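Local coordinates for protein putative Endoribonuclease L-PSP (Entamoeba histolytica, PDB 3M1X) that is of unproven function but belongs to the RutC (YjgF/YER057c/UK114) family of trimeric proteins and may act as a deaminase, at residues L25-S30 and Q42-N47; A33-G38 and L58-G63; G54-D59 and L139-C144; Q73-M78 and N112-E117; V95-C100 and K123-C128. All blocks are in the same frame, centred on the assembly; numbering follows the deposited sequence. Where two conformers were deposited one is given.

Contact 1: L25-S30 and Q42-N47; sequences LTVVAS and QAIICN
V28 and Q42 lose the most surface where strand 25-28 pairs antiparallel with strand 43-46, a hairpin at the edge of this chain's own sheet, closed by a long loop. Q42 sits just before its strand. With CG anti to the carbonyl carbon (chi1 -66°) and the chain extended beyond it, the amide arrives alongside the backbone of S30 and grips it twice. Q42 OE1 accepts from S30 N at 2.7 Å, the donor tilted from the carbonyl plane, and Q42 NE2 donates a nearly straight bond to a lone pair of S30 O at 3.0 Å, the oxygen lying close to the plane of the Q42 amide. Glutamine suits this place because it offers both a donor and an acceptor; its NE2 also bonds P34 O. V28, beta-branched and apolar, fills the face towards helix 70-87: V28 CB lies 3.8 Å from A43 CB, while the V28 and I45 side chains cross at about a right angle, V28 CG2 3.7 Å from I45 CG1. I45 in turn lies beside T26, and these two residues exchange a pair of backbone bonds, T26 N to I45 O and I45 N to T26 O. On the other face I44 CG2 touches L25 and I44 CD1 touches V27. A water at the T26 end bonds T26 OG1 at 2.7 Å and donates to I45 O at 3.1 Å.

Contact 2: A33-G38 and L58-G63; sequences APEAVG and LDRKTG
R60 and the chain from A33 to E35 make most of this surface contact, which ties the loop between strands 25-28 and 43-46 to the turn after strand 51-59. The one hydrogen bond across it runs from R60 NH1 to A33 O, 2.8 Å long, with the oxygen at the edge of the guanidinium and only 2° from its plane. Arginine reaches this carbonyl because CG stands anti to the backbone N (chi1 -179°) and the chain then bends at chi2, wrapping its methylenes round A33 O. E35 CB sits over the centre of the guanidinium face, 3.6 Å above its plane. The charged contact is looser and its position doubtful, since E35 adopts two conformations; in one of them the carboxylate stacks on the guanidinium in a long salt bridge. Apolar contact is made by P34 CG, 3.9 Å from L58 CB; the apolar proline ring suits a place against the L58 side chain. D59 shapes the turn itself, its OD1 accepting from K61 N in an Asx turn. The direction of R60 is probably set mainly by the carbonyl of A33, with a weak second bond from NH1 to S30 O, while any attraction to the mobile glutamate would be largely electrostatic.

Contact 3: G54-D59 and L139-C144; sequences GQIGLD and LVEVEC
Q55 and V142 exchange two backbone hydrogen bonds, the core of the antiparallel pairing between strand 51-59 and strand 140-146 near the centre of the chain. Q55 N reaches V142 O at 2.8 Å, and V142 N meets Q55 O at 3.0 Å. A CA-H...O contact supports each carbonyl: G54 CA lies 3.4 Å from V142 O, and E141 CA 3.1 Å from Q55 O. Beyond the pair the strands part, and a water bridges them, accepting from G57 N and donating to V140 O. The packing outside this frame is light. Glycine suits position 54 because the E141 carboxylate lies where a side chain would stand; E143 CB lies 3.7 Å from G54 CA. I56 CG2 is 3.9 Å from E141 CB, and the E141 chain, with CG anti to the backbone N (chi1 180°), passes alongside G54 O. V142 turns its branched side chain to helix 70-87. E143 OE1 forms a salt bridge with K97 of the second subunit, and a citrate, probably from the crystallisation liquor, hydrogen-bonds G54 O. The contact is therefore held chiefly by main chain, leaving E143 to bridge to the second subunit and E141 beside a site where citrate binds, which may mark a pocket.

Contact 4: Q73-M78 and N112-E117; sequences QSKQVM and NGIYAE
Y115 presents its ring to M78 obliquely, neither squarely over the face nor in line with the edge. M78 CE comes to 3.7 Å from Y115 CD1, and M78 SD lies 5.2 Å from the centroid of the Y115 ring, 66° off the ring normal, in a Met-aromatic contact. Methionine suits this slot because its unbranched chain can fold: bends at chi2 and chi3 bring the methyl round to the ring. The same ring forms a cation-pi contact with R126 and meets F119 with the planes at about 60°, while its hydroxyl is hydrogen-bonded to T98 OG1. The ring thus reaches from the helix layer to the sheet below. The second joint is made by the isoleucine's aliphatic branches. I114 buries more surface here than any other residue of the two segments; I114 CG2 lies 3.7 Å from K75 N and 3.8 Å from K75 CG, the two side chains crossing at about a right angle, and I114 CD1 touches S74 CB at 3.9 Å. Serine keeps this approach slim, and its OG turns back to bond I70 O within helix 70-87. These contacts pack helix 70-87 beside helix 108-119, both running in roughly the same direction, with local axes 9.3 Å apart and inclined by 30°. No hydrogen bond crosses between the segments, so cohesion rests on dispersion and the sulfur-ring contact, while the polar groups of S74 and Y115 find partners elsewhere.

Contact 5: V95-C100 and K123-C128; sequences VVKTTC and KPARAC
V95 opens the segment by laying CG1 against P124 CG at 3.8 Å, just before the parallel pairing of strands 95-102 and 125-130, the two strands of a beta-alpha-beta unit joined through helix 108-119. V96 and K97 form a classic beta bulge opposite I145, and V96 O accepts from A125 N. K97 bends at chi2 and chi4, which folds its chain over A125, K97 CD 3.8 Å from the small A125 CB, and brings K97 NZ back to T98 O at 2.9 Å; NZ also forms a salt bridge with E143 of the third subunit. T98 O is gripped twice, by K97 NZ and A127 N from opposite faces of its plane, and T98 N bonds A125 O. The T98 hydroxyl stands between its own backbone N and carbonyl carbon (chi1 71°), where T98 OG1 touches R126 CG at 3.4 Å, with Y115 as its polar partner. T99 brings CG2 to 3.6 Å from A127 O; the small A127 side chain lies beside the K97 amine and packs against E143 of the third subunit. C100 N closes the series on A127 O, 2.9 Å away. R126 NE and C128 N hydrogen-bond a citrate, probably from the crystallisation liquor, which may mark a pocket at the subunit boundary, and N112 OD1 holds R126 NH1. C128 SG lies 3.2 Å above the guanidinium plane of R126, offset toward its rim, and 3.8 Å from C100 CB.

In the fold
Contacts 3, 4 and 5 are buried and contact each other; contact 1 is partly buried at the edge of the chain's own sheet, and contact 2 lies at the surface. Contacts 1, 3 and 5 are strand pairings of one sheet, antiparallel in the first two and parallel in contact 5. Strand 51-59 serves both contact 2 and contact 3, which share L58 and D59. Backbone bonds dominate in the sheet, side-chain dispersion between the helices of contact 4, and a guanidinium in contact 2. Y115 and N112 join contact 4 to contact 5, Q42 joins contact 1 to contact 2, and E143 with K97 carries contacts 3 and 5 across the subunit boundary.

Contact 1: L25-S30 and Q42-N47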
# COMPACT_ATOMS: atom_id res chain seq x y z
N LEU A 25 -11.53 -15.33 8.07
CA LEU A 25 -10.48 -15.26 7.10
C LEU A 25 -10.37 -16.54 6.39
O LEU A 25 -10.39 -17.60 7.03
CB LEU A 25 -9.14 -14.88 7.77
CG LEU A 25 -8.93 -13.46 8.33
CD1 LEU A 25 -9.77 -13.05 9.34
CD2 LEU A 25 -7.53 -13.22 8.71
N THR A 26 -10.26 -16.52 5.07
CA THR A 26 -10.02 -17.74 4.30
C THR A 26 -8.69 -17.57 3.53
O THR A 26 -8.50 -16.59 2.81
CB THR A 26 -11.14 -17.99 3.33
OG1 THR A 26 -12.39 -18.07 4.02
CG2 THR A 26 -10.94 -19.30 2.58
N VAL A 27 -7.85 -18.55 3.65
CA VAL A 27 -6.60 -18.60 2.92
C VAL A 27 -6.85 -19.03 1.51
O VAL A 27 -7.54 -20.06 1.26
CB VAL A 27 -5.62 -19.56 3.62
CG1 VAL A 27 -4.39 -19.77 2.83
CG2 VAL A 27 -5.25 -18.99 5.00
N VAL A 28 -6.28 -18.34 0.53
CA VAL A 28 -6.33 -18.68 -0.89
C VAL A 28 -4.99 -19.29 -1.24
O VAL A 28 -3.95 -18.70 -1.00
CB VAL A 28 -6.58 -17.39 -1.67
CG1 VAL A 28 -6.63 -17.73 -3.23
CG2 VAL A 28 -7.88 -16.72 -1.25
N ALA A 29 -5.01 -20.49 -1.86
CA ALA A 29 -3.78 -21.17 -2.27
C ALA A 29 -4.06 -21.81 -3.63
O ALA A 29 -4.51 -22.96 -3.72
CB ALA A 29 -3.39 -22.21 -1.23
N SER A 30 -3.80 -21.14 -4.70
CA SER A 30 -3.88 -21.71 -6.02
C SER A 30 -2.67 -22.58 -6.32
O SER A 30 -1.53 -22.17 -6.13
CB SER A 30 -3.84 -20.58 -7.03
OG SER A 30 -3.68 -21.07 -8.35
N GLN A 42 -1.02 -16.49 -0.39
CA GLN A 42 -1.21 -15.82 -1.68
C GLN A 42 -2.22 -14.71 -1.59
O GLN A 42 -2.06 -13.65 -2.19
CB GLN A 42 -1.67 -16.80 -2.74
CG GLN A 42 -0.63 -17.86 -3.09
CD GLN A 42 -1.22 -18.88 -4.08
OE1 GLN A 42 -2.40 -18.80 -4.39
NE2 GLN A 42 -0.44 -19.85 -4.51
N ALA A 43 -3.31 -14.96 -0.90
CA ALA A 43 -4.37 -13.99 -0.64
C ALA A 43 -5.18 -14.42 0.55
O ALA A 43 -5.14 -15.61 0.94
CB ALA A 43 -5.28 -13.80 -1.89
N ILE A 44 -5.89 -13.48 1.15
CA ILE A 44 -6.81 -13.72 2.21
C ILE A 44 -8.15 -13.14 1.81
O ILE A 44 -8.22 -11.99 1.37
CB ILE A 44 -6.36 -13.08 3.53
CG1 ILE A 44 -5.05 -13.71 4.03
CG2 ILE A 44 -7.45 -13.12 4.62
CD1 ILE A 44 -5.19 -15.17 4.55
N ILE A 45 -9.22 -13.92 1.97
CA ILE A 45 -10.60 -13.44 1.81
C ILE A 45 -11.12 -13.01 3.18
O ILE A 45 -11.03 -13.77 4.14
CB ILE A 45 -11.52 -14.53 1.23
CG1 ILE A 45 -10.97 -15.13 -0.06
CG2 ILE A 45 -12.94 -14.02 1.03
CD1 ILE A 45 -11.69 -16.39 -0.48
N CYS A 46 -11.72 -11.83 3.22
CA CYS A 46 -12.34 -11.35 4.45
C CYS A 46 -13.41 -10.35 4.13
O CYS A 46 -13.18 -9.42 3.37
CB CYS A 46 -11.30 -10.65 5.31
SG CYS A 46 -11.92 -10.12 6.95
N ASN A 47 -14.61 -10.56 4.68
CA ASN A 47 -15.72 -9.63 4.56
C ASN A 47 -15.98 -9.22 3.13
O ASN A 47 -16.14 -8.05 2.79
CB ASN A 47 -15.48 -8.45 5.47
CG ASN A 47 -15.50 -8.85 7.00
OD1 ASN A 47 -16.29 -9.73 7.38
ND2 ASN A 47 -14.75 -8.12 7.84
O HOH W 1 -13.52 -15.64 4.42
O HOH W 2 -1.54 -19.26 -0.03

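Contact 2: A33-G38 and L58-G63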
# COMPACT_ATOMS: atom_id res chain seq x y z
N ALA A 33 -0.41 -20.51 -9.15
CA ALA A 33 0.36 -19.34 -8.75
C ALA A 33 1.55 -19.83 -7.97
O ALA A 33 1.58 -20.96 -7.48
CB ALA A 33 -0.50 -18.38 -7.97
N PRO A 34 2.55 -19.00 -7.76
CA PRO A 34 3.72 -19.38 -6.97
C PRO A 34 3.32 -19.87 -5.61
O PRO A 34 2.39 -19.36 -4.94
CB PRO A 34 4.57 -18.08 -6.91
CG PRO A 34 4.24 -17.39 -8.17
CD PRO A 34 2.76 -17.64 -8.32
N GLU A 35 4.04 -20.86 -5.09
CA GLU A 35 3.60 -21.44 -3.80
C GLU A 35 3.93 -20.46 -2.70
O GLU A 35 4.87 -19.68 -2.77
CB GLU A 35 4.20 -22.81 -3.42
CG GLU A 35 3.52 -23.53 -2.20
CD GLU A 35 3.80 -25.02 -1.99
OE1 GLU A 35 4.78 -25.67 -2.54
OE2 GLU A 35 2.91 -25.53 -1.21
N ALA A 36 3.12 -20.50 -1.70
CA ALA A 36 3.31 -19.61 -0.53
C ALA A 36 3.86 -20.49 0.51
O ALA A 36 3.09 -21.21 1.18
CB ALA A 36 2.00 -18.91 -0.12
N VAL A 37 5.11 -20.71 0.77
CA VAL A 37 5.47 -21.80 1.79
C VAL A 37 6.09 -21.23 3.09
O VAL A 37 6.48 -21.98 4.02
CB VAL A 37 6.45 -22.91 1.12
CG1 VAL A 37 5.66 -23.86 0.11
CG2 VAL A 37 7.56 -22.17 0.37
N GLY A 38 6.11 -19.91 3.22
CA GLY A 38 6.75 -19.15 4.22
C GLY A 38 5.63 -18.39 4.98
O GLY A 38 4.64 -18.98 5.36
N LEU A 58 7.52 -15.20 -10.69
CA LEU A 58 7.87 -16.62 -10.58
C LEU A 58 6.85 -17.45 -11.31
O LEU A 58 5.67 -17.18 -11.30
CB LEU A 58 7.95 -17.02 -9.15
CG LEU A 58 9.03 -16.35 -8.31
CD1 LEU A 58 9.01 -16.84 -6.89
CD2 LEU A 58 10.49 -16.48 -8.83
N ASP A 59 7.34 -18.53 -11.95
CA ASP A 59 6.52 -19.56 -12.56
C ASP A 59 6.45 -20.68 -11.58
O ASP A 59 7.48 -21.35 -11.26
CB ASP A 59 7.16 -19.96 -13.88
CG ASP A 59 6.38 -21.03 -14.63
OD1 ASP A 59 5.46 -21.63 -14.08
OD2 ASP A 59 6.74 -21.15 -15.85
N ARG A 60 5.28 -21.02 -11.09
CA ARG A 60 5.08 -22.15 -10.16
C ARG A 60 5.70 -23.43 -10.68
O ARG A 60 6.20 -24.24 -9.88
CB ARG A 60 3.63 -22.36 -9.94
CG ARG A 60 3.25 -23.52 -8.95
CD ARG A 60 3.78 -23.36 -7.57
NE ARG A 60 3.29 -24.40 -6.66
CZ ARG A 60 2.19 -24.37 -5.96
NH1 ARG A 60 1.42 -23.29 -5.95
NH2 ARG A 60 1.88 -25.35 -5.14
N LYS A 61 5.69 -23.64 -11.99
CA LYS A 61 6.27 -24.91 -12.49
C LYS A 61 7.74 -25.05 -12.20
O LYS A 61 8.21 -26.19 -12.07
CB LYS A 61 5.95 -25.00 -13.94
CG LYS A 61 4.43 -25.13 -14.22
CD LYS A 61 4.03 -25.38 -15.64
CE LYS A 61 2.43 -25.56 -15.69
NZ LYS A 61 1.71 -25.74 -17.07
N THR A 62 8.50 -23.95 -12.16
CA THR A 62 9.96 -23.98 -11.99
C THR A 62 10.45 -23.46 -10.67
O THR A 62 11.59 -23.72 -10.28
CB THR A 62 10.66 -23.16 -13.07
OG1 THR A 62 10.32 -21.79 -12.95
CG2 THR A 62 10.33 -23.59 -14.48
N GLY A 63 9.61 -22.69 -9.98
CA GLY A 63 10.06 -21.90 -8.87
C GLY A 63 11.09 -20.82 -9.16
O GLY A 63 11.58 -20.18 -8.18

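Contact 3: G54-D59 and L139-C144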
# COMPACT_ATOMS: atom_id res chain seq x y z
N GLY A 54 1.67 -9.27 -2.96
CA GLY A 54 2.42 -8.75 -4.08
C GLY A 54 3.02 -9.87 -4.87
O GLY A 54 4.05 -10.44 -4.45
N GLN A 55 2.51 -10.16 -6.01
CA GLN A 55 3.04 -11.20 -6.91
C GLN A 55 4.31 -10.70 -7.57
O GLN A 55 4.38 -9.59 -8.04
CB GLN A 55 2.03 -11.54 -8.01
CG GLN A 55 0.92 -12.42 -7.54
CD GLN A 55 1.41 -13.77 -7.07
OE1 GLN A 55 2.36 -14.33 -7.68
NE2 GLN A 55 0.79 -14.30 -6.06
N ILE A 56 5.30 -11.61 -7.58
CA ILE A 56 6.48 -11.44 -8.42
C ILE A 56 6.43 -12.48 -9.51
O ILE A 56 5.60 -13.37 -9.50
CB ILE A 56 7.78 -11.50 -7.56
CG1 ILE A 56 7.92 -12.77 -6.77
CG2 ILE A 56 7.90 -10.23 -6.68
CD1 ILE A 56 9.32 -13.02 -6.19
N GLY A 57 7.31 -12.35 -10.49
CA GLY A 57 7.16 -13.09 -11.75
C GLY A 57 7.73 -14.47 -11.76
O GLY A 57 8.36 -14.85 -12.76
N LEU A 58 7.52 -15.20 -10.69
CA LEU A 58 7.87 -16.62 -10.58
C LEU A 58 6.85 -17.45 -11.31
O LEU A 58 5.67 -17.18 -11.30
CB LEU A 58 7.95 -17.02 -9.15
CG LEU A 58 9.03 -16.35 -8.31
CD1 LEU A 58 9.01 -16.84 -6.89
CD2 LEU A 58 10.49 -16.48 -8.83
N ASP A 59 7.34 -18.53 -11.95
CA ASP A 59 6.52 -19.56 -12.56
C ASP A 59 6.45 -20.68 -11.58
O ASP A 59 7.48 -21.35 -11.26
CB ASP A 59 7.16 -19.96 -13.88
CG ASP A 59 6.38 -21.03 -14.63
OD1 ASP A 59 5.46 -21.63 -14.08
OD2 ASP A 59 6.74 -21.15 -15.85
N LEU A 139 12.01 -7.78 -10.83
CA LEU A 139 11.93 -6.52 -11.50
C LEU A 139 10.61 -5.76 -11.31
O LEU A 139 10.49 -4.60 -11.62
CB LEU A 139 12.12 -6.74 -13.01
CG LEU A 139 13.50 -7.26 -13.44
CD1 LEU A 139 13.50 -7.37 -14.93
CD2 LEU A 139 14.66 -6.37 -12.86
N VAL A 140 9.58 -6.48 -10.86
CA VAL A 140 8.20 -5.98 -10.77
C VAL A 140 7.46 -6.83 -9.77
O VAL A 140 7.66 -8.03 -9.71
CB VAL A 140 7.55 -5.98 -12.16
CG1 VAL A 140 7.67 -7.33 -12.87
CG2 VAL A 140 6.11 -5.54 -12.09
N GLU A 141 6.60 -6.18 -8.99
CA GLU A 141 5.75 -6.79 -8.02
C GLU A 141 4.42 -6.09 -8.08
O GLU A 141 4.39 -4.86 -8.09
CB GLU A 141 6.40 -6.64 -6.65
CG GLU A 141 5.62 -7.24 -5.50
CD GLU A 141 6.20 -6.88 -4.11
OE1 GLU A 141 7.30 -7.16 -3.96
OE2 GLU A 141 5.46 -6.27 -3.32
N VAL A 142 3.29 -6.81 -8.07
CA VAL A 142 1.95 -6.18 -8.13
C VAL A 142 1.06 -6.84 -7.09
O VAL A 142 0.92 -8.06 -7.09
CB VAL A 142 1.32 -6.28 -9.52
CG1 VAL A 142 -0.09 -5.59 -9.47
CG2 VAL A 142 2.20 -5.60 -10.61
N GLU A 143 0.54 -6.04 -6.21
CA GLU A 143 -0.50 -6.47 -5.25
C GLU A 143 -1.83 -5.87 -5.62
O GLU A 143 -1.92 -4.93 -6.43
CB GLU A 143 -0.13 -6.08 -3.82
CG GLU A 143 0.05 -4.56 -3.66
CD GLU A 143 0.32 -4.11 -2.30
OE1 GLU A 143 0.40 -4.82 -1.35
OE2 GLU A 143 0.51 -2.85 -2.15
N CYS A 144 -2.92 -6.38 -5.06
CA CYS A 144 -4.25 -5.80 -5.33
C CYS A 144 -5.25 -6.14 -4.26
O CYS A 144 -5.02 -7.04 -3.45
CB CYS A 144 -4.72 -6.22 -6.71
SG CYS A 144 -5.33 -7.91 -6.83
O HOH W 3 8.93 -10.12 -10.88

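Contact 4: Q73-M78 and N112-E117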
# COMPACT_ATOMS: atom_id res chain seq x y z
N GLN A 73 8.74 -11.00 -16.86
CA GLN A 73 8.27 -10.99 -15.51
C GLN A 73 6.94 -10.30 -15.36
O GLN A 73 6.12 -10.75 -14.55
CB GLN A 73 9.29 -10.37 -14.55
CG GLN A 73 10.54 -11.22 -14.41
CD GLN A 73 11.53 -10.73 -13.37
OE1 GLN A 73 11.17 -9.95 -12.48
NE2 GLN A 73 12.78 -11.17 -13.52
N SER A 74 6.70 -9.21 -16.06
CA SER A 74 5.41 -8.52 -15.98
C SER A 74 4.28 -9.37 -16.42
O SER A 74 3.19 -9.43 -15.78
CB SER A 74 5.43 -7.20 -16.73
OG SER A 74 6.36 -6.29 -16.23
N LYS A 75 4.44 -10.11 -17.54
CA LYS A 75 3.40 -10.99 -17.98
C LYS A 75 3.13 -12.06 -16.97
O LYS A 75 1.98 -12.38 -16.69
CB LYS A 75 3.84 -11.61 -19.33
CG LYS A 75 3.81 -10.69 -20.48
CD LYS A 75 4.53 -11.25 -21.70
CE LYS A 75 4.55 -10.21 -22.78
NZ LYS A 75 5.03 -10.93 -24.07
N GLN A 76 4.15 -12.62 -16.38
CA GLN A 76 4.00 -13.65 -15.38
C GLN A 76 3.30 -13.14 -14.13
O GLN A 76 2.46 -13.82 -13.54
CB GLN A 76 5.31 -14.32 -15.01
CG GLN A 76 5.14 -15.58 -14.12
CD GLN A 76 4.39 -16.69 -14.88
OE1 GLN A 76 4.87 -17.07 -15.94
NE2 GLN A 76 3.32 -17.22 -14.37
N VAL A 77 3.65 -11.93 -13.69
CA VAL A 77 3.00 -11.34 -12.55
C VAL A 77 1.50 -11.21 -12.78
O VAL A 77 0.68 -11.56 -11.93
CB VAL A 77 3.60 -9.97 -12.21
CG1 VAL A 77 2.66 -9.10 -11.29
CG2 VAL A 77 5.00 -10.11 -11.54
N MET A 78 1.11 -10.71 -13.97
CA MET A 78 -0.33 -10.53 -14.19
C MET A 78 -1.07 -11.83 -14.33
O MET A 78 -2.20 -11.96 -13.87
CB MET A 78 -0.54 -9.65 -15.46
CG MET A 78 0.09 -8.32 -15.46
SD MET A 78 -0.13 -7.33 -13.93
CE MET A 78 -1.92 -7.13 -13.94
N ASN A 112 3.32 -0.89 -18.03
CA ASN A 112 1.99 -0.43 -18.09
C ASN A 112 1.24 -1.07 -19.29
O ASN A 112 0.06 -1.39 -19.20
CB ASN A 112 2.00 1.09 -18.09
CG ASN A 112 0.62 1.63 -18.32
OD1 ASN A 112 -0.19 1.68 -17.39
ND2 ASN A 112 0.29 2.00 -19.55
N GLY A 113 1.92 -1.23 -20.45
CA GLY A 113 1.28 -1.89 -21.52
C GLY A 113 0.83 -3.31 -21.26
O GLY A 113 -0.22 -3.77 -21.67
N ILE A 114 1.69 -4.02 -20.56
CA ILE A 114 1.42 -5.42 -20.23
C ILE A 114 0.25 -5.53 -19.19
O ILE A 114 -0.66 -6.34 -19.29
CB ILE A 114 2.68 -6.14 -19.76
CG1 ILE A 114 3.65 -6.28 -20.98
CG2 ILE A 114 2.39 -7.49 -19.10
CD1 ILE A 114 5.10 -6.61 -20.57
N TYR A 115 0.28 -4.62 -18.21
CA TYR A 115 -0.79 -4.48 -17.23
C TYR A 115 -2.10 -4.19 -17.89
O TYR A 115 -3.16 -4.85 -17.60
CB TYR A 115 -0.35 -3.36 -16.29
CG TYR A 115 -1.35 -2.98 -15.22
CD1 TYR A 115 -1.30 -3.50 -13.96
CD2 TYR A 115 -2.32 -2.05 -15.50
CE1 TYR A 115 -2.19 -3.10 -12.98
CE2 TYR A 115 -3.25 -1.68 -14.54
CZ TYR A 115 -3.14 -2.18 -13.26
OH TYR A 115 -4.00 -1.84 -12.25
N ALA A 116 -2.12 -3.24 -18.83
CA ALA A 116 -3.31 -2.87 -19.50
C ALA A 116 -3.90 -4.01 -20.33
O ALA A 116 -5.10 -4.24 -20.34
CB ALA A 116 -3.08 -1.60 -20.38
N GLU A 117 -3.04 -4.78 -21.02
CA GLU A 117 -3.45 -5.96 -21.80
C GLU A 117 -4.13 -6.90 -20.89
O GLU A 117 -5.14 -7.49 -21.21
CB GLU A 117 -2.31 -6.73 -22.48
CG GLU A 117 -2.72 -7.93 -23.44
CD GLU A 117 -2.79 -9.32 -22.76
OE1 GLU A 117 -2.47 -9.52 -21.60
OE2 GLU A 117 -3.27 -10.30 -23.34

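Contact 5: V95-C100 and K123-C128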
# COMPACT_ATOMS: atom_id res chain seq x y z
N VAL A 95 -11.18 -6.51 -9.59
CA VAL A 95 -10.11 -5.83 -8.93
C VAL A 95 -10.49 -4.37 -8.72
O VAL A 95 -10.83 -3.67 -9.68
CB VAL A 95 -8.79 -5.98 -9.65
CG1 VAL A 95 -7.70 -5.11 -9.03
CG2 VAL A 95 -8.37 -7.44 -9.67
N VAL A 96 -10.39 -3.88 -7.49
CA VAL A 96 -10.73 -2.45 -7.22
C VAL A 96 -9.51 -1.60 -7.20
O VAL A 96 -9.63 -0.41 -7.59
CB VAL A 96 -11.55 -2.22 -5.91
CG1 VAL A 96 -12.82 -3.01 -6.01
CG2 VAL A 96 -10.77 -2.52 -4.59
N LYS A 97 -8.36 -2.09 -6.80
CA LYS A 97 -7.17 -1.27 -6.60
C LYS A 97 -5.97 -2.16 -6.75
O LYS A 97 -5.94 -3.26 -6.20
CB LYS A 97 -7.23 -0.67 -5.16
CG LYS A 97 -5.99 -0.03 -4.60
CD LYS A 97 -5.63 1.23 -5.34
CE LYS A 97 -4.46 2.05 -4.64
NZ LYS A 97 -3.29 1.18 -4.45
N THR A 98 -4.92 -1.68 -7.40
CA THR A 98 -3.62 -2.31 -7.45
C THR A 98 -2.53 -1.36 -6.97
O THR A 98 -2.72 -0.15 -6.97
CB THR A 98 -3.28 -2.77 -8.87
OG1 THR A 98 -3.03 -1.62 -9.66
CG2 THR A 98 -4.35 -3.64 -9.50
N THR A 99 -1.43 -1.95 -6.59
CA THR A 99 -0.22 -1.22 -6.34
C THR A 99 0.86 -1.92 -7.14
O THR A 99 1.06 -3.15 -7.01
CB THR A 99 0.15 -1.12 -4.87
OG1 THR A 99 -0.97 -0.56 -4.17
CG2 THR A 99 1.37 -0.20 -4.67
N CYS A 100 1.58 -1.16 -7.96
CA CYS A 100 2.55 -1.67 -8.94
C CYS A 100 3.93 -1.15 -8.61
O CYS A 100 4.16 0.06 -8.65
CB CYS A 100 2.12 -1.24 -10.34
SG CYS A 100 0.49 -1.81 -10.83
N LYS A 123 -10.43 -1.00 -15.34
CA LYS A 123 -9.52 0.06 -14.92
C LYS A 123 -9.56 0.25 -13.41
O LYS A 123 -10.18 1.16 -12.89
CB LYS A 123 -9.84 1.37 -15.65
CG LYS A 123 -9.47 1.22 -17.28
CD LYS A 123 -9.68 2.47 -18.02
CE LYS A 123 -9.43 2.20 -19.48
NZ LYS A 123 -9.68 3.50 -20.17
N PRO A 124 -8.85 -0.57 -12.65
CA PRO A 124 -8.74 -0.41 -11.20
C PRO A 124 -8.18 0.97 -10.82
O PRO A 124 -7.43 1.57 -11.63
CB PRO A 124 -7.78 -1.52 -10.75
CG PRO A 124 -7.92 -2.57 -11.84
CD PRO A 124 -8.14 -1.80 -13.10
N ALA A 125 -8.41 1.38 -9.62
CA ALA A 125 -7.58 2.39 -9.05
C ALA A 125 -6.16 1.87 -8.96
O ALA A 125 -5.94 0.66 -8.87
CB ALA A 125 -8.11 2.85 -7.68
N ARG A 126 -5.16 2.74 -8.90
CA ARG A 126 -3.76 2.32 -9.01
C ARG A 126 -2.82 3.30 -8.37
O ARG A 126 -3.02 4.51 -8.41
CB ARG A 126 -3.39 2.14 -10.49
CG ARG A 126 -2.07 1.42 -10.70
CD ARG A 126 -1.81 1.10 -12.15
NE ARG A 126 -1.44 2.28 -12.90
CZ ARG A 126 -0.94 2.22 -14.11
NH1 ARG A 126 -0.90 1.09 -14.79
NH2 ARG A 126 -0.49 3.35 -14.68
N ALA A 127 -1.75 2.75 -7.79
CA ALA A 127 -0.57 3.51 -7.45
C ALA A 127 0.64 2.77 -7.88
O ALA A 127 0.70 1.55 -7.77
CB ALA A 127 -0.48 3.78 -5.95
N CYS A 128 1.62 3.48 -8.40
CA CYS A 128 2.85 2.89 -8.94
C CYS A 128 4.06 3.67 -8.44
O CYS A 128 4.03 4.86 -8.21
CB CYS A 128 2.89 3.02 -10.48
SG CYS A 128 1.50 2.36 -11.34